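Cytochrome P450 RhF (Acinetobacter radioresistens, PDB 6RO8) is the heme domain of a longer cytochrome P450 that probably acts as a monooxygenase, binding heme b and, in this crystal, a free histidine beside it. Local coordinates at residues His272-Lys284 and Phe412-Leu426. Numbering follows the deposited sequence.
Sequences HETTALASANALK and FTYLANTSFRGPEAL. With HEM (protoporphyrin IX containing Fe), chain B; HIS (histidine), chain C.
L277 and N281 of helix 273-288 pack against R421, G422 and P423, in a largely apolar contact between the helix beside the heme and the loop that leads into strand 427-429. The one hydrogen bond across it runs from N281 ND2 to R421 O (2.9 Å, N-H...O 154°), with the donor above the carbonyl plane. S314 O takes a weak bond from the same nitrogen. L277 CD2 lies 3.6 Å from G422 CA, where the two backbones come nearest. A280 CB meets P423 CD, and L426 sets its two methyls against L283 and K284.

At the outer end, K284 runs extended to CE, which lies over the centre of the F412 ring, 3.6 Å from the centroid, as a CH-pi contact. The bend at its last torsion (chi4 -53°) sets NZ over the same face, 4.9 Å from the centroid, a cation-pi pair.

At the heme end, T274 CG2 touches the edge of the F420 ring at CE1 (3.4 Å), and E273 OE2 lies above one face, offset toward the rim. N417 OD1 accepts from S419 N and F420 N, shaping the turn before F420. W202 stacks edge-to-face on F420. The bound histidine brings its CA to the F420 edge, while T274 OG1 lies 3.0 Å from both O and OXT of its carboxylate. T274 of the long distal helix and F420 of the C-terminal loop thus line the distal pocket of the P450 fold.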
ATOM      1  N   HIS A 272      -3.054   7.662   0.026  1.00 68.48           N
ATOM      2  CA  HIS A 272      -2.659   8.067   1.365  1.00 76.03           C
ATOM      3  C   HIS A 272      -2.464   6.891   2.311  1.00 75.08           C
ATOM      4  O   HIS A 272      -1.552   6.925   3.144  1.00 81.48           O
ATOM      5  CB  HIS A 272      -3.680   9.061   1.933  1.00 70.03           C
ATOM      6  CG  HIS A 272      -4.978   8.439   2.325  1.00 81.09           C
ATOM      7  ND1 HIS A 272      -5.249   8.052   3.617  1.00 84.74           N
ATOM      8  CD2 HIS A 272      -6.081   8.140   1.600  1.00 82.50           C
ATOM      9  CE1 HIS A 272      -6.461   7.529   3.669  1.00 86.57           C
ATOM     10  NE2 HIS A 272      -6.989   7.576   2.460  1.00 83.29           N
ATOM     11  N   GLU A 273      -3.283   5.844   2.188  1.00 68.83           N
ATOM     12  CA  GLU A 273      -3.282   4.799   3.210  1.00 70.53           C
ATOM     13  C   GLU A 273      -1.936   4.080   3.298  1.00 71.39           C
ATOM     14  O   GLU A 273      -1.445   3.813   4.404  1.00 73.75           O
ATOM     15  CB  GLU A 273      -4.403   3.791   2.969  1.00 68.30           C
ATOM     16  CG  GLU A 273      -4.597   2.904   4.192  1.00 82.29           C
ATOM     17  CD  GLU A 273      -5.405   1.656   3.922  1.00 95.88           C
ATOM     18  OE1 GLU A 273      -6.568   1.597   4.384  1.00100.32           O
ATOM     19  OE2 GLU A 273      -4.876   0.735   3.265  1.00 94.28           O
ATOM     20  N   THR A 274      -1.327   3.741   2.158  1.00 61.06           N
ATOM     21  CA  THR A 274      -0.023   3.085   2.218  1.00 66.35           C
ATOM     22  C   THR A 274       1.066   4.026   2.747  1.00 69.42           C
ATOM     23  O   THR A 274       2.015   3.565   3.391  1.00 58.78           O
ATOM     24  CB  THR A 274       0.379   2.523   0.845  1.00 68.13           C
ATOM     25  OG1 THR A 274      -0.052   3.400  -0.201  1.00 68.94           O
ATOM     26  CG2 THR A 274      -0.190   1.138   0.630  1.00 64.97           C
ATOM     27  N   THR A 275       0.945   5.337   2.482  1.00 66.64           N
ATOM     28  CA  THR A 275       1.868   6.319   3.040  1.00 59.80           C
ATOM     29  C   THR A 275       1.745   6.412   4.558  1.00 65.52           C
ATOM     30  O   THR A 275       2.757   6.563   5.256  1.00 61.28           O
ATOM     31  CB  THR A 275       1.626   7.681   2.394  1.00 60.80           C
ATOM     32  OG1 THR A 275       1.697   7.544   0.973  1.00 72.23           O
ATOM     33  CG2 THR A 275       2.671   8.691   2.828  1.00 60.70           C
ATOM     34  N   ALA A 276       0.523   6.315   5.095  1.00 69.52           N
ATOM     35  CA  ALA A 276       0.368   6.382   6.546  1.00 66.40           C
ATOM     36  C   ALA A 276       0.895   5.117   7.206  1.00 65.97           C
ATOM     37  O   ALA A 276       1.620   5.192   8.201  1.00 58.85           O
ATOM     38  CB  ALA A 276      -1.093   6.612   6.932  1.00 62.32           C
ATOM     39  N   LEU A 277       0.530   3.940   6.669  1.00 61.37           N
ATOM     40  CA  LEU A 277       1.057   2.696   7.223  1.00 61.15           C
ATOM     41  C   LEU A 277       2.582   2.688   7.188  1.00 63.59           C
ATOM     42  O   LEU A 277       3.232   2.350   8.187  1.00 62.34           O
ATOM     43  CB  LEU A 277       0.500   1.503   6.456  1.00 60.32           C
ATOM     44  CG  LEU A 277      -1.005   1.272   6.530  1.00 59.76           C
ATOM     45  CD1 LEU A 277      -1.409   0.252   5.480  1.00 49.42           C
ATOM     46  CD2 LEU A 277      -1.411   0.810   7.922  1.00 52.66           C
ATOM     47  N   ALA A 278       3.169   3.087   6.049  1.00 59.71           N
ATOM     48  CA  ALA A 278       4.621   3.034   5.891  1.00 71.01           C
ATOM     49  C   ALA A 278       5.320   3.987   6.861  1.00 73.21           C
ATOM     50  O   ALA A 278       6.367   3.645   7.426  1.00 73.83           O
ATOM     51  CB  ALA A 278       5.019   3.359   4.443  1.00 52.58           C
ATOM     52  N   SER A 279       4.755   5.191   7.050  1.00 69.91           N
ATOM     53  CA  SER A 279       5.306   6.159   8.003  1.00 76.64           C
ATOM     54  C   SER A 279       5.284   5.638   9.425  1.00 73.37           C
ATOM     55  O   SER A 279       6.194   5.941  10.214  1.00 66.28           O
ATOM     56  CB  SER A 279       4.547   7.498   7.938  1.00 65.19           C
ATOM     57  OG  SER A 279       4.425   7.994   6.622  1.00 62.39           O
ATOM     58  N   ALA A 280       4.222   4.915   9.785  1.00 65.85           N
ATOM     59  CA  ALA A 280       4.189   4.319  11.111  1.00 71.26           C
ATOM     60  C   ALA A 280       5.227   3.200  11.234  1.00 70.56           C
ATOM     61  O   ALA A 280       5.929   3.094  12.255  1.00 67.88           O
ATOM     62  CB  ALA A 280       2.787   3.818  11.419  1.00 59.78           C
ATOM     63  N   ASN A 281       5.364   2.376  10.192  1.00 66.63           N
ATOM     64  CA  ASN A 281       6.375   1.320  10.208  1.00 72.80           C
ATOM     65  C   ASN A 281       7.772   1.894  10.373  1.00 77.27           C
ATOM     66  O   ASN A 281       8.578   1.384  11.165  1.00 74.11           O
ATOM     67  CB  ASN A 281       6.312   0.515   8.917  1.00 61.45           C
ATOM     68  CG  ASN A 281       5.120  -0.354   8.854  1.00 64.74           C
ATOM     69  OD1 ASN A 281       4.486  -0.623   9.875  1.00 67.21           O
ATOM     70  ND2 ASN A 281       4.766  -0.780   7.642  1.00 63.05           N
ATOM     71  N   ALA A 282       8.079   2.948   9.617  1.00 73.72           N
ATOM     72  CA  ALA A 282       9.420   3.520   9.646  1.00 73.83           C
ATOM     73  C   ALA A 282       9.743   4.105  11.013  1.00 70.53           C
ATOM     74  O   ALA A 282      10.822   3.853  11.558  1.00 71.69           O
ATOM     75  CB  ALA A 282       9.559   4.571   8.546  1.00 51.05           C
ATOM     76  N   LEU A 283       8.817   4.886  11.579  1.00 69.81           N
ATOM     77  CA  LEU A 283       9.035   5.451  12.905  1.00 73.96           C
ATOM     78  C   LEU A 283       9.146   4.355  13.956  1.00 82.00           C
ATOM     79  O   LEU A 283       9.985   4.444  14.865  1.00 78.25           O
ATOM     80  CB  LEU A 283       7.911   6.418  13.267  1.00 65.70           C
ATOM     81  CG  LEU A 283       7.906   7.737  12.520  1.00 66.14           C
ATOM     82  CD1 LEU A 283       6.522   8.341  12.560  1.00 66.95           C
ATOM     83  CD2 LEU A 283       8.899   8.681  13.132  1.00 70.04           C
ATOM     84  N   LYS A 284       8.308   3.312  13.848  1.00 71.38           N
ATOM     85  CA  LYS A 284       8.424   2.172  14.757  1.00 76.59           C
ATOM     86  C   LYS A 284       9.813   1.532  14.663  1.00 76.01           C
ATOM     87  O   LYS A 284      10.446   1.246  15.684  1.00 76.60           O
ATOM     88  CB  LYS A 284       7.319   1.157  14.446  1.00 71.43           C
ATOM     89  CG  LYS A 284       7.315  -0.137  15.260  1.00 70.65           C
ATOM     90  CD  LYS A 284       6.009  -0.904  15.007  1.00 74.78           C
ATOM     91  CE  LYS A 284       6.045  -2.292  15.625  1.00 86.66           C
ATOM     92  NZ  LYS A 284       7.261  -3.039  15.188  1.00 90.47           N
ATOM     93  N   PHE A 412       1.344  -4.113  19.811  1.00 95.16           N
ATOM     94  CA  PHE A 412       1.032  -3.612  18.477  1.00 92.61           C
ATOM     95  C   PHE A 412       0.023  -4.530  17.807  1.00 89.55           C
ATOM     96  O   PHE A 412       0.194  -5.752  17.801  1.00 91.66           O
ATOM     97  CB  PHE A 412       2.290  -3.500  17.615  1.00 81.23           C
ATOM     98  CG  PHE A 412       3.232  -2.443  18.080  1.00 81.37           C
ATOM     99  CD1 PHE A 412       3.015  -1.115  17.753  1.00 78.51           C
ATOM    100  CD2 PHE A 412       4.323  -2.771  18.862  1.00 74.29           C
ATOM    101  CE1 PHE A 412       3.872  -0.136  18.185  1.00 80.10           C
ATOM    102  CE2 PHE A 412       5.178  -1.799  19.301  1.00 79.90           C
ATOM    103  CZ  PHE A 412       4.961  -0.477  18.953  1.00 84.41           C
ATOM    104  N   THR A 413      -1.020  -3.942  17.241  1.00 88.79           N
ATOM    105  CA  THR A 413      -2.041  -4.696  16.535  1.00 85.91           C
ATOM    106  C   THR A 413      -2.039  -4.302  15.059  1.00 82.41           C
ATOM    107  O   THR A 413      -1.647  -3.184  14.699  1.00 80.17           O
ATOM    108  CB  THR A 413      -3.424  -4.480  17.193  1.00 82.12           C
ATOM    109  OG1 THR A 413      -3.889  -3.144  16.968  1.00 87.15           O
ATOM    110  CG2 THR A 413      -3.325  -4.712  18.690  1.00 82.13           C
ATOM    111  N   TYR A 414      -2.439  -5.246  14.202  1.00 75.07           N
ATOM    112  CA  TYR A 414      -2.478  -5.035  12.757  1.00 72.11           C
ATOM    113  C   TYR A 414      -3.825  -5.478  12.221  1.00 71.77           C
ATOM    114  O   TYR A 414      -4.291  -6.583  12.526  1.00 79.51           O
ATOM    115  CB  TYR A 414      -1.344  -5.787  12.032  1.00 71.97           C
ATOM    116  CG  TYR A 414       0.018  -5.384  12.545  1.00 79.35           C
ATOM    117  CD1 TYR A 414       0.565  -6.003  13.668  1.00 80.63           C
ATOM    118  CD2 TYR A 414       0.737  -4.361  11.945  1.00 76.62           C
ATOM    119  CE1 TYR A 414       1.787  -5.633  14.168  1.00 80.51           C
ATOM    120  CE2 TYR A 414       1.974  -3.977  12.445  1.00 84.12           C
ATOM    121  CZ  TYR A 414       2.494  -4.617  13.562  1.00 87.49           C
ATOM    122  OH  TYR A 414       3.717  -4.252  14.083  1.00 86.03           O
ATOM    123  N   LEU A 415      -4.446  -4.611  11.427  1.00 74.60           N
ATOM    124  CA  LEU A 415      -5.633  -4.991  10.664  1.00 79.24           C
ATOM    125  C   LEU A 415      -5.344  -6.229   9.823  1.00 73.60           C
ATOM    126  O   LEU A 415      -4.452  -6.224   8.967  1.00 77.88           O
ATOM    127  CB  LEU A 415      -6.071  -3.834   9.763  1.00 81.75           C
ATOM    128  CG  LEU A 415      -7.467  -4.014   9.166  1.00 90.67           C
ATOM    129  CD1 LEU A 415      -8.555  -3.883  10.255  1.00 91.08           C
ATOM    130  CD2 LEU A 415      -7.687  -3.027   8.024  1.00 79.41           C
ATOM    131  N   ALA A 416      -6.083  -7.300  10.077  1.00 71.56           N
ATOM    132  CA  ALA A 416      -5.769  -8.578   9.444  1.00 68.96           C
ATOM    133  C   ALA A 416      -6.151  -8.522   7.972  1.00 73.33           C
ATOM    134  O   ALA A 416      -7.330  -8.418   7.628  1.00 68.55           O
ATOM    135  CB  ALA A 416      -6.480  -9.717  10.157  1.00 63.66           C
ATOM    136  N   ASN A 417      -5.147  -8.560   7.103  1.00 69.39           N
ATOM    137  CA  ASN A 417      -5.361  -8.580   5.667  1.00 67.70           C
ATOM    138  C   ASN A 417      -4.091  -9.169   5.058  1.00 66.14           C
ATOM    139  O   ASN A 417      -3.141  -9.490   5.769  1.00 77.14           O
ATOM    140  CB  ASN A 417      -5.712  -7.178   5.140  1.00 59.31           C
ATOM    141  CG  ASN A 417      -4.498  -6.262   5.054  1.00 60.92           C
ATOM    142  OD1 ASN A 417      -3.933  -6.053   3.970  1.00 63.50           O
ATOM    143  ND2 ASN A 417      -4.080  -5.729   6.188  1.00 54.30           N
ATOM    144  N   THR A 418      -4.083  -9.336   3.742  1.00 63.06           N
ATOM    145  CA  THR A 418      -2.974 -10.033   3.101  1.00 67.04           C
ATOM    146  C   THR A 418      -1.874  -9.119   2.598  1.00 64.62           C
ATOM    147  O   THR A 418      -0.739  -9.578   2.467  1.00 62.96           O
ATOM    148  CB  THR A 418      -3.476 -10.864   1.902  1.00 65.47           C
ATOM    149  OG1 THR A 418      -3.934  -9.974   0.864  1.00 65.06           O
ATOM    150  CG2 THR A 418      -4.561 -11.816   2.338  1.00 56.52           C
ATOM    151  N   SER A 419      -2.183  -7.857   2.317  1.00 63.12           N
ATOM    152  CA  SER A 419      -1.349  -7.030   1.459  1.00 58.62           C
ATOM    153  C   SER A 419      -0.820  -5.765   2.122  1.00 62.80           C
ATOM    154  O   SER A 419       0.286  -5.321   1.789  1.00 59.14           O
ATOM    155  CB  SER A 419      -2.138  -6.643   0.206  1.00 50.33           C
ATOM    156  OG  SER A 419      -2.274  -7.793  -0.616  1.00 59.68           O
ATOM    157  N   PHE A 420      -1.564  -5.176   3.050  1.00 59.88           N
ATOM    158  CA  PHE A 420      -1.154  -3.942   3.687  1.00 65.38           C
ATOM    159  C   PHE A 420      -0.798  -4.204   5.146  1.00 72.74           C
ATOM    160  O   PHE A 420      -1.327  -5.122   5.775  1.00 72.71           O
ATOM    161  CB  PHE A 420      -2.248  -2.879   3.555  1.00 62.71           C
ATOM    162  CG  PHE A 420      -2.649  -2.614   2.135  1.00 61.43           C
ATOM    163  CD1 PHE A 420      -1.944  -1.714   1.363  1.00 67.44           C
ATOM    164  CD2 PHE A 420      -3.724  -3.265   1.566  1.00 63.46           C
ATOM    165  CE1 PHE A 420      -2.310  -1.463   0.054  1.00 67.95           C
ATOM    166  CE2 PHE A 420      -4.090  -3.013   0.262  1.00 68.10           C
ATOM    167  CZ  PHE A 420      -3.379  -2.113  -0.495  1.00 65.48           C
ATOM    168  N   ARG A 421       0.137  -3.408   5.667  1.00 74.94           N
ATOM    169  CA  ARG A 421       0.711  -3.670   6.985  1.00 72.40           C
ATOM    170  C   ARG A 421       1.190  -2.376   7.634  1.00 76.19           C
ATOM    171  O   ARG A 421       2.056  -1.670   7.098  1.00 65.94           O
ATOM    172  CB  ARG A 421       1.861  -4.673   6.900  1.00 61.53           C
ATOM    173  CG  ARG A 421       2.314  -5.114   8.266  1.00 65.15           C
ATOM    174  CD  ARG A 421       3.275  -6.288   8.239  1.00 67.75           C
ATOM    175  NE  ARG A 421       3.713  -6.613   9.597  1.00 77.05           N
ATOM    176  CZ  ARG A 421       2.997  -7.314  10.476  1.00 82.60           C
ATOM    177  NH1 ARG A 421       1.809  -7.801  10.141  1.00 79.03           N
ATOM    178  NH2 ARG A 421       3.475  -7.551  11.693  1.00 88.74           N
ATOM    179  N   GLY A 422       0.626  -2.083   8.801  1.00 73.87           N
ATOM    180  CA  GLY A 422       1.105  -1.035   9.661  1.00 63.12           C
ATOM    181  C   GLY A 422       0.393  -1.141  10.990  1.00 66.75           C
ATOM    182  O   GLY A 422      -0.715  -1.675  11.084  1.00 60.50           O
ATOM    183  N   PRO A 423       1.025  -0.652  12.050  1.00 71.18           N
ATOM    184  CA  PRO A 423       0.418  -0.761  13.381  1.00 68.37           C
ATOM    185  C   PRO A 423      -0.729   0.231  13.527  1.00 73.21           C
ATOM    186  O   PRO A 423      -0.676   1.347  13.009  1.00 76.16           O
ATOM    187  CB  PRO A 423       1.577  -0.421  14.320  1.00 73.01           C
ATOM    188  CG  PRO A 423       2.424   0.556  13.505  1.00 81.81           C
ATOM    189  CD  PRO A 423       2.261   0.157  12.046  1.00 74.28           C
ATOM    190  N   GLU A 424      -1.781  -0.190  14.238  1.00 73.87           N
ATOM    191  CA  GLU A 424      -2.946   0.679  14.408  1.00 81.38           C
ATOM    192  C   GLU A 424      -2.636   1.865  15.320  1.00 88.21           C
ATOM    193  O   GLU A 424      -3.164   2.965  15.119  1.00 81.51           O
ATOM    194  CB  GLU A 424      -4.121  -0.123  14.955  1.00 75.47           C
ATOM    195  CG  GLU A 424      -4.266  -1.427  14.249  1.00 88.81           C
ATOM    196  CD  GLU A 424      -5.686  -1.905  14.183  1.00 96.49           C
ATOM    197  OE1 GLU A 424      -5.995  -2.915  14.849  1.00 94.96           O
ATOM    198  OE2 GLU A 424      -6.482  -1.271  13.460  1.00103.40           O
ATOM    199  N   ALA A 425      -1.795   1.658  16.327  1.00 82.29           N
ATOM    200  CA  ALA A 425      -1.335   2.726  17.194  1.00 76.17           C
ATOM    201  C   ALA A 425       0.188   2.753  17.204  1.00 78.82           C
ATOM    202  O   ALA A 425       0.849   1.749  16.912  1.00 75.91           O
ATOM    203  CB  ALA A 425      -1.874   2.550  18.620  1.00 71.09           C
ATOM    204  N   LEU A 426       0.744   3.926  17.535  1.00 71.09           N
ATOM    205  CA  LEU A 426       2.190   4.107  17.693  1.00 73.04           C
ATOM    206  C   LEU A 426       2.402   4.980  18.938  1.00 82.76           C
ATOM    207  O   LEU A 426       2.583   6.197  18.848  1.00 89.85           O
ATOM    208  CB  LEU A 426       2.821   4.726  16.441  1.00 65.26           C
ATOM    209  CG  LEU A 426       4.340   4.548  16.328  1.00 74.43           C
ATOM    210  CD1 LEU A 426       4.735   3.077  16.178  1.00 76.42           C
ATOM    211  CD2 LEU A 426       4.944   5.390  15.207  1.00 73.03           C
TER
HETATM  212  CHA HEM B 500       0.992   1.276  -7.899  1.00 58.42           C
HETATM  213  CHB HEM B 500       2.706   0.689  -3.382  1.00 64.35           C
HETATM  214  CHC HEM B 500       1.741   5.346  -2.306  1.00 58.30           C
HETATM  215  CHD HEM B 500      -0.386   5.743  -6.656  1.00 62.79           C
HETATM  216  C1A HEM B 500       1.526   0.691  -6.772  1.00 59.53           C
HETATM  217  C2A HEM B 500       1.924  -0.695  -6.609  1.00 65.64           C
HETATM  218  C3A HEM B 500       2.392  -0.854  -5.375  1.00 61.68           C
HETATM  219  C4A HEM B 500       2.308   0.421  -4.683  1.00 66.46           C
HETATM  220  CMA HEM B 500       2.923  -2.183  -4.798  1.00 53.53           C
HETATM  221  CAA HEM B 500       1.842  -1.805  -7.681  1.00 55.70           C
HETATM  222  CBA HEM B 500       3.221  -1.929  -8.298  1.00 55.86           C
HETATM  223  CGA HEM B 500       3.238  -2.928  -9.423  1.00 62.45           C
HETATM  224  O1A HEM B 500       2.184  -3.549  -9.702  1.00 60.68           O
HETATM  225  O2A HEM B 500       4.318  -3.091 -10.038  1.00 57.16           O
HETATM  226  C1B HEM B 500       2.678   1.903  -2.737  1.00 62.66           C
HETATM  227  C2B HEM B 500       3.303   2.194  -1.461  1.00 67.79           C
HETATM  228  C3B HEM B 500       3.023   3.483  -1.151  1.00 61.48           C
HETATM  229  C4B HEM B 500       2.221   4.047  -2.230  1.00 63.35           C
HETATM  230  CMB HEM B 500       4.122   1.152  -0.652  1.00 58.42           C
HETATM  231  CAB HEM B 500       3.454   4.326   0.072  1.00 56.96           C
HETATM  232  CBB HEM B 500       4.367   3.966   0.974  1.00 56.08           C
HETATM  233  C1C HEM B 500       1.074   5.872  -3.391  1.00 64.17           C
HETATM  234  C2C HEM B 500       0.539   7.214  -3.540  1.00 67.48           C
HETATM  235  C3C HEM B 500      -0.041   7.294  -4.759  1.00 70.25           C
HETATM  236  C4C HEM B 500       0.109   6.022  -5.408  1.00 64.02           C
HETATM  237  CMC HEM B 500       0.656   8.311  -2.459  1.00 62.17           C
HETATM  238  CAC HEM B 500      -0.773   8.458  -5.483  1.00 72.77           C
HETATM  239  CBC HEM B 500      -0.972   9.649  -4.915  1.00 84.17           C
HETATM  240  C1D HEM B 500      -0.230   4.578  -7.366  1.00 61.68           C
HETATM  241  C2D HEM B 500      -0.739   4.323  -8.692  1.00 64.83           C
HETATM  242  C3D HEM B 500      -0.355   3.102  -9.046  1.00 67.66           C
HETATM  243  C4D HEM B 500       0.416   2.525  -7.950  1.00 63.41           C
HETATM  244  CMD HEM B 500      -1.583   5.284  -9.559  1.00 65.40           C
HETATM  245  CAD HEM B 500      -0.719   2.433 -10.391  1.00 73.07           C
HETATM  246  CBD HEM B 500       0.292   2.750 -11.484  1.00 76.93           C
HETATM  247  CGD HEM B 500       0.156   1.731 -12.592  1.00 80.31           C
HETATM  248  O1D HEM B 500      -0.716   0.845 -12.478  1.00 80.11           O
HETATM  249  O2D HEM B 500       0.918   1.785 -13.590  1.00 82.50           O
HETATM  250  NA  HEM B 500       1.762   1.332  -5.573  1.00 68.45           N
HETATM  251  NB  HEM B 500       2.032   3.051  -3.172  1.00 64.09           N
HETATM  252  NC  HEM B 500       0.784   5.180  -4.554  1.00 67.64           N
HETATM  253  ND  HEM B 500       0.474   3.460  -6.945  1.00 62.99           N
HETATM  254 FE   HEM B 500       1.262   3.291  -5.053  1.00 59.25          FE
HETATM  255  N   HIS C 501      -4.010   0.402  -2.820  1.00 91.48           N
HETATM  256  CA  HIS C 501      -2.564   0.236  -2.908  1.00 87.65           C
HETATM  257  C   HIS C 501      -1.833   1.441  -2.322  1.00 68.61           C
HETATM  258  O   HIS C 501      -0.601   1.519  -2.423  1.00 90.70           O
HETATM  259  CB  HIS C 501      -2.137   0.018  -4.360  1.00 95.53           C
HETATM  260  CG  HIS C 501      -2.869   0.878  -5.341  1.00 93.53           C
HETATM  261  ND1 HIS C 501      -2.221   1.658  -6.277  1.00 88.75           N
HETATM  262  CD2 HIS C 501      -4.194   1.085  -5.532  1.00 92.01           C
HETATM  263  CE1 HIS C 501      -3.116   2.306  -7.002  1.00 88.25           C
HETATM  264  NE2 HIS C 501      -4.320   1.975  -6.571  1.00 91.70           N
HETATM  265  OXT HIS C 501      -2.453   2.338  -1.749  1.00 85.21           O
HETATM  266  O   HOH W   1      -0.812   2.512  -4.425  1.00 78.69           O